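5-oxoprolinase subunit C (Escherichia coli, PDB 5DUD) catalyses, as one subunit of the ATP-dependent 5-oxoprolinase, the cleavage of 5-oxoproline to L-glutamate coupled to hydrolysis of ATP to ADP and phosphate. Local coordinates at residues Val13-Arg18 and Met125-Thr130. Sequence-based numbering, arbitrary orientation.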
loop_
_atom_site.group_PDB
_atom_site.type_symbol
_atom_site.label_atom_id
_atom_site.label_comp_id
_atom_site.label_asym_id
_atom_site.label_seq_id
_atom_site.Cartn_x
_atom_site.Cartn_y
_atom_site.Cartn_z
ATOM N N VAL A 13 -12.594 9.437 0.844
ATOM C CA VAL A 13 -12.685 9.656 -0.607
ATOM C C VAL A 13 -11.668 8.725 -1.272
ATOM O O VAL A 13 -10.468 8.889 -1.039
ATOM C CB VAL A 13 -12.428 11.136 -0.996
ATOM C CG1 VAL A 13 -12.710 11.369 -2.480
ATOM C CG2 VAL A 13 -13.248 12.094 -0.132
ATOM N N GLN A 14 -12.127 7.750 -2.071
ATOM C CA GLN A 14 -11.242 6.789 -2.716
ATOM C C GLN A 14 -11.354 6.866 -4.234
ATOM O O GLN A 14 -12.412 7.172 -4.774
ATOM C CB GLN A 14 -11.544 5.365 -2.221
ATOM C CG GLN A 14 -11.226 5.145 -0.738
ATOM C CD GLN A 14 -9.756 5.288 -0.391
ATOM O OE1 GLN A 14 -8.866 5.150 -1.235
ATOM N NE2 GLN A 14 -9.461 5.550 0.874
ATOM N N ASP A 15 -10.216 6.609 -4.898
ATOM C CA ASP A 15 -10.002 6.676 -6.347
ATOM C C ASP A 15 -9.477 5.319 -6.892
ATOM O O ASP A 15 -9.498 4.319 -6.176
ATOM C CB ASP A 15 -8.948 7.787 -6.592
ATOM C CG ASP A 15 -9.147 8.597 -7.848
ATOM O OD1 ASP A 15 -10.093 9.403 -7.885
ATOM O OD2 ASP A 15 -8.336 8.448 -8.786
ATOM N N GLY A 16 -9.016 5.304 -8.148
ATOM C CA GLY A 16 -8.339 4.157 -8.752
ATOM C C GLY A 16 -7.048 3.778 -8.048
ATOM O O GLY A 16 -6.764 2.589 -7.883
ATOM N N GLY A 17 -6.266 4.781 -7.643
ATOM C CA GLY A 17 -5.018 4.569 -6.921
ATOM C C GLY A 17 -3.908 5.529 -7.295
ATOM O O GLY A 17 -3.830 6.006 -8.431
ATOM N N ARG A 18 -3.032 5.802 -6.326
ATOM C CA ARG A 18 -1.871 6.676 -6.475
ATOM C C ARG A 18 -0.687 5.828 -6.987
ATOM O O ARG A 18 0.183 5.445 -6.214
ATOM C CB ARG A 18 -1.587 7.352 -5.121
ATOM C CG ARG A 18 -0.558 8.466 -5.180
ATOM C CD ARG A 18 -0.498 9.318 -3.924
ATOM N NE ARG A 18 -1.679 10.177 -3.778
ATOM C CZ ARG A 18 -2.761 9.921 -3.039
ATOM N NH1 ARG A 18 -2.848 8.793 -2.334
ATOM N NH2 ARG A 18 -3.766 10.786 -3.000
ATOM N N MET A 125 -0.787 14.058 -6.442
ATOM C CA MET A 125 0.085 13.137 -7.173
ATOM C C MET A 125 -0.749 12.159 -8.036
ATOM O O MET A 125 -0.693 10.943 -7.870
ATOM C CB MET A 125 1.062 12.423 -6.211
ATOM C CG MET A 125 2.286 13.261 -5.893
ATOM S SD MET A 125 3.312 12.614 -4.552
ATOM C CE MET A 125 2.180 12.706 -3.200
ATOM N N GLY A 126 -1.507 12.749 -8.966
ATOM C CA GLY A 126 -2.373 12.049 -9.913
ATOM C C GLY A 126 -3.406 11.118 -9.309
ATOM O O GLY A 126 -3.752 10.111 -9.928
ATOM N N SER A 127 -3.921 11.447 -8.109
ATOM C CA SER A 127 -4.905 10.615 -7.405
ATOM C C SER A 127 -5.540 11.378 -6.238
ATOM O O SER A 127 -4.892 12.235 -5.636
ATOM C CB SER A 127 -4.243 9.337 -6.889
ATOM O OG SER A 127 -5.120 8.569 -6.082
ATOM N N CYS A 128 -6.804 11.050 -5.924
ATOM C CA CYS A 128 -7.576 11.648 -4.836
ATOM C C CYS A 128 -7.801 10.631 -3.695
ATOM O O CYS A 128 -8.590 10.900 -2.788
ATOM C CB CYS A 128 -8.903 12.169 -5.380
ATOM S SG CYS A 128 -8.736 13.267 -6.812
ATOM N N SER A 129 -7.085 9.487 -3.715
ATOM C CA SER A 129 -7.213 8.466 -2.676
ATOM C C SER A 129 -6.659 8.960 -1.354
ATOM O O SER A 129 -5.532 9.456 -1.306
ATOM C CB SER A 129 -6.486 7.190 -3.081
ATOM O OG SER A 129 -7.137 6.574 -4.178
ATOM N N THR A 130 -7.425 8.775 -0.273
ATOM C CA THR A 130 -7.034 9.230 1.060
ATOM C C THR A 130 -6.034 8.263 1.682
ATOM O O THR A 130 -6.335 7.075 1.820
ATOM C CB THR A 130 -8.264 9.373 1.972
ATOM O OG1 THR A 130 -9.333 9.966 1.237
ATOM C CG2 THR A 130 -7.983 10.217 3.207
#
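Arg-18 spends both terminal nitrogens on a single backbone oxygen: NH1 and NH2 reach Ser-129 O end-on, at 2.9 and 2.8 Å, and the oxygen lies in the guanidinium plane. A bend at chi3 (-71°) in an otherwise extended chain turns the group back over the 125-130 loop, where Ser-127 OG sits over the centre of one face. NH2 adds a weak bond to Ser-127 O at 3.2 Å, while NE is hydrogen-bonded to Val-124 O just before the loop, so the arginine draws together the carbonyls of Val-124, Ser-127 and Ser-129. Its aliphatic part lies against Ser-127 CB, with CG 3.7 Å from Met-125 O.

Two serine hydroxyls extend the network from there toward Asp-15. Ser-127 OG, anti to its own backbone N (chi1 174°), accepts from Ser-129 N in an almost straight bond (169°) that closes an ST turn. Ser-129 OG takes the N-H of Asp-15 at 3.2 Å and makes a weak bond to Ser-127 OG. Asp-15 CB points toward the loop, and its carboxylate lies beside Cys-128 in van der Waals contact.

At the far end Val-13 O has two donors from one residue, Thr-130 N at 3.1 Å and Thr-130 OG1 at 2.8 Å, the amide approaching almost head-on to the carbonyl and the hydroxyl well off that axis and tilted from the carbonyl plane. Strand 12-14 is outermost in its five-stranded antiparallel sheet and pairs with strand 52-56, through Gln-14 and Ala-52; the irregular 125-130 loop thus attaches to the end of this edge strand and to the turn that follows it. With most of the touching residues buried, the chemistry implies a division of labour in place of regular strand pairing: Arg-18 serves carbonyls of the loop, Ser-127 OG an amide within it, and Ser-129 OG and Thr-130 OG1 backbone groups of 13-18.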